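Local coordinates for probable manganase-dependent inorganic pyrophosphatase (Clostridium perfringens, PDB 3L2B), which probably hydrolyses inorganic pyrophosphate, and carries a regulatory region that binds the inhibitor AMP and the activator diadenosine tetraphosphate, at residues V24-A29 with L185-V190; G149-K154 with V167-H172; K103-A108 with E116-G121. One frame throughout, in Å; residues are numbered along the deposited sequence.

Contact 1 of 3, residues V24-A29 with L185-V190; sequences VSLKMA and LPVDYV
Leu26, the first residue of helix 26-35, meets residues 185-190 at Leu185 and Val187, and these three residues bury the most surface here. Two backbone bonds set the frame. Leu26 N donates to Leu185 O at 2.9 Å, tilted somewhat from the carbonyl plane, and Val187 N donates to Val24 O at 2.9 Å, arriving almost in line with the carbonyl (C=O...N 170°). Between them Ser25 and Pro186 face each other as a non-hydrogen-bonded antiparallel pair, a single bridge rather than a sheet, and each CA-H leans toward a carbonyl oxygen across the gap. With its backbone fixed in this way, Leu26 turns CG away from its own carbonyl carbon (chi1 -67°), and the branch divides its work. CD1 runs alongside Leu185, 4.0 Å from Leu185 CB, the two side chains pointing the same way. CD2 slides past Val187 in the opposite sense, 4.0 Å from Val187 CG1, and also reaches Val190 CB at 4.1 Å. The same Val187 CG1 presses on Ala29 CB at 3.5 Å, a pair tighter than usual carbon packing. Ser25 is the N-cap of helix 26-35: its OG accepts from Met28 N at 3.0 Å along a nearly straight bond, so the residue bridged to Pro186 also caps the helix that follows. The arrangement illustrates how the two CBS repeats of a Bateman module can be joined through backbone and apolar side chains together. Val190 lies about 9 Å by its side chain from the bound diadenosine tetraphosphate. Around the contact, Leu54 of strand 50-55 touches Ala29, Val187 and Val190, helix 56-64 packs on Leu185 and Val190 through Thr62, and helix 79-85 meets Ser25 through Asn81.

Contact 2 of 3, residues G149-K154 with V167-H172; sequences GHTPSK and VITTPH
Gly149 N donates to Thr170 O at 2.8 Å, the one hydrogen bond between the two segments; it is bent at the hydrogen (134°), and the donor sits 23° off the carbonyl plane. Gly149 takes a positive phi (77°), and the chain then passes over Thr169, whose side chain carries most of the remaining contact. The methyl CG2 of Thr169, anti to its backbone N, lies under the peptide that follows Gly149, 3.7 Å from Gly149 C. On the other branch OG1 meets Pro152 CD at 3.4 Å and Thr151 CA at 3.6 Å, while its hydrogen-bond partner is Gln91 OE1 on the neighbouring strand 89-92. Segments 149-154 and 167-172 belong to a beta-alpha-beta crossover of the DRTGG domain, as the loop before its helix and the strand after it: the chain leaves strand 143-146, enters helix 154-163, and returns through strand 166-169, parallel to the first. Thr151 and Thr169 cross at about a right angle, Pro152 slides by Thr169, and Pro152 CG comes within 4.3 Å of Val167 CG1. Past the strand, Thr170 OG1 accepts from His172 N at 3.1 Å in an ST turn, and it is also hydrogen-bonded to Leu86 O.

Contact 3 of 3, residues K103-A108 with E116-G121; sequences KVVVAA and EFISEG
Val105 and Ile118 lean across each other at a slant, joining strand 104-106, the outermost strand, within this chain, of the five-stranded mixed sheet of the DRTGG domain, to the loop that leads on to strand 123-126. The two strands are parallel neighbours, so the chain must travel back between them, and segment 116-121 lies on the return path. Val105 points toward that loop from the strand and places CG1 anti to its backbone N, where it touches Ile118 CG1 at 3.7 Å. Ile118 sets off at an angle to the strand, but its extended chain, with CG1 anti to the carbonyl carbon (chi1 -63°), carries CD1 onward until it lies 3.9 Å from Ala107 CB. One isoleucine branch therefore spans two strand-side residues, touching Val105 midway and Ala107 at its end. Leu136 of helix 130-138 covers the same patch, resting on both Ala107 and Ile118.

The flanking residues turn the other way. Val104 and Val106 pack on Phe175 of the second subunit, so the strand has one side for its own loop and another for the dimer. At the beginning of the segment Lys103 leaves the backbone with CG between N and the carbonyl carbon (chi1 60°), continues extended, and bends at its last torsion. The ammonium is held mainly by a salt bridge to Asp122, whose OD2 also accepts from Ser119 N; one carboxylate oxygen thus fixes both the lysine and the loop backbone. Lys103 NZ also makes a weak hydrogen bond to Phe117 O at 3.1 Å, and passes 4.0 Å from Ser119 CB. Lys103 CE lies just as near Phe117 O, at 3.1 Å, so the end of the lysine chain lies alongside that oxygen.

Starting from the N terminus, the chain lays down residues 24-29 in the first CBS domain and meets them again only at 185-190, so contact 1 closes a long loop. Within that loop the DRTGG domain forms, and there contact 3 closes a short loop on the way from strand 104-106 to its parallel neighbour 123-126. Contact 2 follows in series, enclosing helix 154-163 between strands 143-146 and 166-169. Both reach the same mixed sheet, with centres about 18 Å apart, and neither crosses the other. The centre of contact 1 is about 24 Å from each, at the junction where the two CBS domains are brought together after the inserted DRTGG domain.

Contact 1 of 3, residues V24-A29 with L185-V190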
loop_
_atom_site.group_PDB
_atom_site.type_symbol
_atom_site.label_atom_id
_atom_site.label_comp_id
_atom_site.label_asym_id
_atom_site.label_seq_id
_atom_site.Cartn_x
_atom_site.Cartn_y
_atom_site.Cartn_z
ATOM N N VAL A 24 -10.157 2.104 14.355
ATOM C CA VAL A 24 -10.575 1.253 13.242
ATOM C C VAL A 24 -9.399 1.056 12.266
ATOM O O VAL A 24 -8.648 1.987 12.002
ATOM C CB VAL A 24 -11.765 1.891 12.492
ATOM C CG1 VAL A 24 -11.880 1.320 11.124
ATOM C CG2 VAL A 24 -13.088 1.702 13.291
ATOM N N SER A 25 -9.219 -0.159 11.780
ATOM C CA SER A 25 -8.071 -0.492 10.880
ATOM C C SER A 25 -8.213 0.136 9.502
ATOM O O SER A 25 -9.327 0.372 9.028
ATOM C CB SER A 25 -7.943 -1.995 10.668
ATOM O OG SER A 25 -9.016 -2.443 9.877
ATOM N N LEU A 26 -7.080 0.346 8.848
ATOM C CA LEU A 26 -7.064 0.833 7.443
ATOM C C LEU A 26 -7.844 -0.063 6.522
ATOM O O LEU A 26 -8.497 0.402 5.580
ATOM C CB LEU A 26 -5.662 0.932 6.904
ATOM C CG LEU A 26 -4.785 1.993 7.540
ATOM C CD1 LEU A 26 -3.444 2.095 6.757
ATOM C CD2 LEU A 26 -5.502 3.320 7.628
ATOM N N LYS A 27 -7.795 -1.352 6.816
ATOM C CA LYS A 27 -8.512 -2.336 6.006
ATOM C C LYS A 27 -10.020 -2.101 6.069
ATOM O O LYS A 27 -10.721 -2.098 5.051
ATOM C CB LYS A 27 -8.235 -3.746 6.515
ATOM C CG LYS A 27 -8.723 -4.845 5.584
ATOM C CD LYS A 27 -9.339 -6.000 6.368
ATOM C CE LYS A 27 -9.582 -7.225 5.486
ATOM N NZ LYS A 27 -10.424 -8.270 6.173
ATOM N N MET A 28 -10.513 -1.998 7.298
ATOM C CA MET A 28 -11.952 -1.791 7.549
ATOM C C MET A 28 -12.396 -0.454 7.036
ATOM O O MET A 28 -13.518 -0.305 6.584
ATOM C CB MET A 28 -12.292 -1.870 9.049
ATOM C CG MET A 28 -12.304 -3.291 9.652
ATOM S SD MET A 28 -12.834 -3.328 11.416
ATOM C CE MET A 28 -11.361 -2.741 12.304
ATOM N N ALA A 29 -11.508 0.531 7.135
ATOM C CA ALA A 29 -11.841 1.887 6.725
ATOM C C ALA A 29 -12.078 1.852 5.217
ATOM O O ALA A 29 -13.081 2.357 4.712
ATOM C CB ALA A 29 -10.722 2.897 7.102
ATOM N N LEU A 185 -3.081 -0.970 10.645
ATOM C CA LEU A 185 -2.879 0.327 11.310
ATOM C C LEU A 185 -4.195 1.064 11.629
ATOM O O LEU A 185 -5.095 1.156 10.785
ATOM C CB LEU A 185 -2.022 1.276 10.458
ATOM C CG LEU A 185 -0.561 0.879 10.225
ATOM C CD1 LEU A 185 0.155 1.873 9.304
ATOM C CD2 LEU A 185 0.148 0.766 11.510
ATOM N N PRO A 186 -4.289 1.664 12.823
ATOM C CA PRO A 186 -5.506 2.455 13.085
ATOM C C PRO A 186 -5.553 3.741 12.303
ATOM O O PRO A 186 -4.532 4.377 12.102
ATOM C CB PRO A 186 -5.410 2.773 14.590
ATOM C CG PRO A 186 -3.923 2.785 14.894
ATOM C CD PRO A 186 -3.291 1.792 13.888
ATOM N N VAL A 187 -6.750 4.126 11.873
ATOM C CA VAL A 187 -6.879 5.276 10.999
ATOM C C VAL A 187 -6.258 6.524 11.628
ATOM O O VAL A 187 -5.719 7.373 10.895
ATOM C CB VAL A 187 -8.347 5.534 10.527
ATOM C CG1 VAL A 187 -8.816 4.411 9.555
ATOM C CG2 VAL A 187 -9.262 5.652 11.690
ATOM N N ASP A 188 -6.275 6.635 12.963
ATOM C CA ASP A 188 -5.785 7.868 13.615
ATOM C C ASP A 188 -4.283 8.015 13.542
ATOM O O ASP A 188 -3.756 9.099 13.769
ATOM C CB ASP A 188 -6.291 8.048 15.062
ATOM C CG ASP A 188 -5.618 7.113 16.057
ATOM O OD1 ASP A 188 -5.721 7.378 17.254
ATOM O OD2 ASP A 188 -5.043 6.088 15.654
ATOM N N TYR A 189 -3.580 6.946 13.181
ATOM C CA TYR A 189 -2.148 7.097 12.914
ATOM C C TYR A 189 -1.909 7.724 11.554
ATOM O O TYR A 189 -0.909 8.387 11.335
ATOM C CB TYR A 189 -1.419 5.774 12.954
ATOM C CG TYR A 189 0.096 5.903 12.791
ATOM C CD1 TYR A 189 0.864 6.529 13.759
ATOM C CD2 TYR A 189 0.746 5.394 11.672
ATOM C CE1 TYR A 189 2.266 6.617 13.636
ATOM C CE2 TYR A 189 2.149 5.495 11.524
ATOM C CZ TYR A 189 2.901 6.097 12.512
ATOM O OH TYR A 189 4.277 6.190 12.382
ATOM N N VAL A 190 -2.867 7.519 10.668
ATOM C CA VAL A 190 -2.689 7.776 9.219
ATOM C C VAL A 190 -3.436 9.015 8.721
ATOM O O VAL A 190 -3.024 9.701 7.808
ATOM C CB VAL A 190 -3.144 6.519 8.436
ATOM C CG1 VAL A 190 -3.556 6.851 7.003
ATOM C CG2 VAL A 190 -2.041 5.504 8.452
#

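Contact 2 of 3, residues G149-K154 with V167-H172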
loop_
_atom_site.group_PDB
_atom_site.type_symbol
_atom_site.label_atom_id
_atom_site.label_comp_id
_atom_site.label_asym_id
_atom_site.label_seq_id
_atom_site.Cartn_x
_atom_site.Cartn_y
_atom_site.Cartn_z
ATOM N N GLY A 149 -1.557 -21.140 8.459
ATOM C CA GLY A 149 -2.743 -21.679 9.138
ATOM C C GLY A 149 -2.347 -22.788 10.103
ATOM O O GLY A 149 -3.189 -23.491 10.645
ATOM N N HIS A 150 -1.044 -22.900 10.325
ATOM C CA HIS A 150 -0.451 -23.951 11.162
ATOM C C HIS A 150 -0.447 -23.642 12.655
ATOM O O HIS A 150 0.603 -23.399 13.249
ATOM C CB HIS A 150 0.986 -24.229 10.691
ATOM C CG HIS A 150 1.055 -24.756 9.289
ATOM N ND1 HIS A 150 1.867 -24.201 8.321
ATOM C CD2 HIS A 150 0.385 -25.772 8.688
ATOM C CE1 HIS A 150 1.705 -24.864 7.186
ATOM N NE2 HIS A 150 0.811 -25.821 7.381
ATOM N N THR A 151 -1.634 -23.659 13.255
ATOM C CA THR A 151 -1.754 -23.418 14.697
ATOM C C THR A 151 -0.652 -24.227 15.406
ATOM O O THR A 151 -0.516 -25.418 15.174
ATOM C CB THR A 151 -3.144 -23.803 15.255
ATOM O OG1 THR A 151 -4.185 -23.198 14.467
ATOM C CG2 THR A 151 -3.296 -23.343 16.692
ATOM N N PRO A 152 0.165 -23.578 16.244
ATOM C CA PRO A 152 1.319 -24.270 16.830
ATOM C C PRO A 152 0.917 -25.292 17.904
ATOM O O PRO A 152 -0.248 -25.367 18.291
ATOM C CB PRO A 152 2.121 -23.125 17.447
ATOM C CG PRO A 152 1.131 -22.123 17.782
ATOM C CD PRO A 152 0.047 -22.201 16.742
ATOM N N SER A 153 1.888 -26.059 18.376
ATOM C CA SER A 153 1.631 -27.151 19.325
ATOM C C SER A 153 1.256 -26.656 20.712
ATOM O O SER A 153 1.547 -25.523 21.093
ATOM C CB SER A 153 2.845 -28.086 19.428
ATOM O OG SER A 153 3.954 -27.452 20.051
ATOM N N LYS A 154 0.610 -27.546 21.461
ATOM C CA LYS A 154 0.181 -27.275 22.841
ATOM C C LYS A 154 1.396 -26.923 23.693
ATOM O O LYS A 154 1.314 -26.099 24.601
ATOM C CB LYS A 154 -0.573 -28.480 23.458
ATOM C CG LYS A 154 -1.450 -28.132 24.700
ATOM C CD LYS A 154 -1.978 -29.400 25.438
ATOM C CE LYS A 154 -2.632 -29.072 26.795
ATOM N NZ LYS A 154 -2.757 -30.264 27.715
ATOM N N VAL A 167 0.677 -14.900 20.954
ATOM C CA VAL A 167 0.849 -15.762 19.803
ATOM C C VAL A 167 -0.434 -15.828 18.996
ATOM O O VAL A 167 -1.498 -16.018 19.544
ATOM C CB VAL A 167 1.174 -17.173 20.227
ATOM C CG1 VAL A 167 1.475 -18.018 19.005
ATOM C CG2 VAL A 167 2.319 -17.172 21.216
ATOM N N ILE A 168 -0.314 -15.673 17.687
ATOM C CA ILE A 168 -1.442 -15.810 16.808
ATOM C C ILE A 168 -1.073 -16.594 15.563
ATOM O O ILE A 168 0.098 -16.833 15.272
ATOM C CB ILE A 168 -2.007 -14.447 16.405
ATOM C CG1 ILE A 168 -1.033 -13.714 15.460
ATOM C CG2 ILE A 168 -2.306 -13.610 17.657
ATOM C CD1 ILE A 168 -1.522 -12.325 15.012
ATOM N N THR A 169 -2.109 -16.992 14.842
ATOM C CA THR A 169 -1.959 -17.800 13.645
ATOM C C THR A 169 -2.804 -17.260 12.513
ATOM O O THR A 169 -4.004 -17.042 12.661
ATOM C CB THR A 169 -2.387 -19.259 13.896
ATOM O OG1 THR A 169 -1.477 -19.863 14.822
ATOM C CG2 THR A 169 -2.361 -20.054 12.576
ATOM N N THR A 170 -2.162 -17.054 11.372
ATOM C CA THR A 170 -2.871 -16.601 10.182
ATOM C C THR A 170 -2.850 -17.666 9.096
ATOM O O THR A 170 -1.940 -18.473 9.051
ATOM C CB THR A 170 -2.227 -15.325 9.601
ATOM O OG1 THR A 170 -2.874 -15.000 8.358
ATOM C CG2 THR A 170 -0.741 -15.538 9.340
ATOM N N PRO A 171 -3.821 -17.646 8.174
ATOM C CA PRO A 171 -3.715 -18.643 7.089
ATOM C C PRO A 171 -2.667 -18.272 6.026
ATOM O O PRO A 171 -2.233 -19.089 5.230
ATOM C CB PRO A 171 -5.125 -18.655 6.490
ATOM C CG PRO A 171 -5.765 -17.410 6.931
ATOM C CD PRO A 171 -5.159 -17.029 8.232
ATOM N N HIS A 172 -2.207 -17.039 6.082
ATOM C CA HIS A 172 -1.421 -16.469 4.994
ATOM C C HIS A 172 0.005 -16.900 5.096
ATOM O O HIS A 172 0.516 -17.113 6.188
ATOM C CB HIS A 172 -1.508 -14.952 5.065
ATOM C CG HIS A 172 -2.881 -14.433 4.842
ATOM N ND1 HIS A 172 -3.635 -14.807 3.756
ATOM C CD2 HIS A 172 -3.637 -13.565 5.550
ATOM C CE1 HIS A 172 -4.793 -14.171 3.790
ATOM N NE2 HIS A 172 -4.824 -13.418 4.873
#

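Contact 3 of 3, residues K103-A108 with E116-G121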
loop_
_atom_site.group_PDB
_atom_site.type_symbol
_atom_site.label_atom_id
_atom_site.label_comp_id
_atom_site.label_asym_id
_atom_site.label_seq_id
_atom_site.Cartn_x
_atom_site.Cartn_y
_atom_site.Cartn_z
ATOM N N LYS A 103 10.211 -4.331 16.042
ATOM C CA LYS A 103 10.091 -4.339 14.583
ATOM C C LYS A 103 9.485 -5.641 14.084
ATOM O O LYS A 103 9.646 -6.683 14.728
ATOM C CB LYS A 103 11.471 -4.145 13.946
ATOM C CG LYS A 103 12.544 -5.234 14.287
ATOM C CD LYS A 103 13.854 -5.039 13.454
ATOM C CE LYS A 103 15.042 -5.944 13.913
ATOM N NZ LYS A 103 15.167 -6.066 15.413
ATOM N N VAL A 104 8.797 -5.565 12.934
ATOM C CA VAL A 104 8.324 -6.761 12.223
ATOM C C VAL A 104 9.475 -7.365 11.439
ATOM O O VAL A 104 10.207 -6.679 10.787
ATOM C CB VAL A 104 7.173 -6.494 11.244
ATOM C CG1 VAL A 104 6.615 -7.838 10.714
ATOM C CG2 VAL A 104 6.075 -5.684 11.907
ATOM N N VAL A 105 9.619 -8.665 11.548
ATOM C CA VAL A 105 10.716 -9.372 10.961
ATOM C C VAL A 105 10.239 -10.746 10.563
ATOM O O VAL A 105 9.545 -11.441 11.331
ATOM C CB VAL A 105 11.890 -9.541 11.948
ATOM C CG1 VAL A 105 12.944 -10.497 11.369
ATOM C CG2 VAL A 105 12.556 -8.210 12.241
ATOM N N VAL A 106 10.591 -11.138 9.358
ATOM C CA VAL A 106 10.331 -12.505 8.918
ATOM C C VAL A 106 11.442 -13.374 9.479
ATOM O O VAL A 106 12.634 -13.115 9.258
ATOM C CB VAL A 106 10.286 -12.615 7.387
ATOM C CG1 VAL A 106 10.165 -14.085 6.943
ATOM C CG2 VAL A 106 9.134 -11.764 6.842
ATOM N N ALA A 107 11.042 -14.388 10.227
ATOM C CA ALA A 107 11.985 -15.341 10.797
ATOM C C ALA A 107 12.243 -16.456 9.786
ATOM O O ALA A 107 11.620 -17.513 9.863
ATOM C CB ALA A 107 11.452 -15.920 12.074
ATOM N N ALA A 108 13.146 -16.189 8.846
ATOM C CA ALA A 108 13.504 -17.123 7.753
ATOM C C ALA A 108 14.722 -17.983 8.098
ATOM O O ALA A 108 14.913 -19.074 7.568
ATOM C CB ALA A 108 13.775 -16.342 6.436
ATOM N N GLU A 116 20.293 -12.764 16.070
ATOM C CA GLU A 116 21.050 -11.608 15.507
ATOM C C GLU A 116 20.191 -10.607 14.748
ATOM O O GLU A 116 20.609 -9.482 14.490
ATOM C CB GLU A 116 22.195 -12.073 14.617
ATOM C CG GLU A 116 21.837 -13.039 13.519
ATOM C CD GLU A 116 23.065 -13.707 12.941
ATOM O OE1 GLU A 116 23.265 -14.932 13.180
ATOM O OE2 GLU A 116 23.844 -12.980 12.269
ATOM N N PHE A 117 18.988 -11.026 14.394
ATOM C CA PHE A 117 18.042 -10.151 13.700
ATOM C C PHE A 117 16.824 -9.817 14.560
ATOM O O PHE A 117 16.124 -8.833 14.335
ATOM C CB PHE A 117 17.577 -10.814 12.391
ATOM C CG PHE A 117 18.698 -11.073 11.402
ATOM C CD1 PHE A 117 19.325 -10.019 10.744
ATOM C CD2 PHE A 117 19.109 -12.361 11.121
ATOM C CE1 PHE A 117 20.368 -10.256 9.830
ATOM C CE2 PHE A 117 20.142 -12.599 10.203
ATOM C CZ PHE A 117 20.764 -11.546 9.570
ATOM N N ILE A 118 16.576 -10.655 15.549
ATOM C CA ILE A 118 15.336 -10.604 16.291
ATOM C C ILE A 118 15.623 -10.354 17.754
ATOM O O ILE A 118 16.488 -10.961 18.356
ATOM C CB ILE A 118 14.501 -11.885 16.072
ATOM C CG1 ILE A 118 14.103 -11.990 14.595
ATOM C CG2 ILE A 118 13.250 -11.885 16.983
ATOM C CD1 ILE A 118 13.417 -13.282 14.198
ATOM N N SER A 119 14.843 -9.456 18.306
ATOM C CA SER A 119 15.168 -8.792 19.550
ATOM C C SER A 119 13.908 -8.692 20.439
ATOM O O SER A 119 12.776 -8.557 19.934
ATOM C CB SER A 119 15.677 -7.399 19.166
ATOM O OG SER A 119 16.487 -6.842 20.155
ATOM N N GLU A 120 14.103 -8.773 21.752
ATOM C CA GLU A 120 12.971 -8.632 22.706
ATOM C C GLU A 120 12.020 -7.523 22.264
ATOM O O GLU A 120 12.417 -6.386 22.063
ATOM C CB GLU A 120 13.460 -8.401 24.167
ATOM C CG GLU A 120 12.343 -7.906 25.150
ATOM C CD GLU A 120 12.603 -8.223 26.628
ATOM O OE1 GLU A 120 13.671 -8.760 26.967
ATOM O OE2 GLU A 120 11.716 -7.943 27.460
ATOM N N GLY A 121 10.752 -7.883 22.095
ATOM C CA GLY A 121 9.708 -6.918 21.740
ATOM C C GLY A 121 9.322 -6.895 20.283
ATOM O O GLY A 121 8.311 -6.273 19.877
#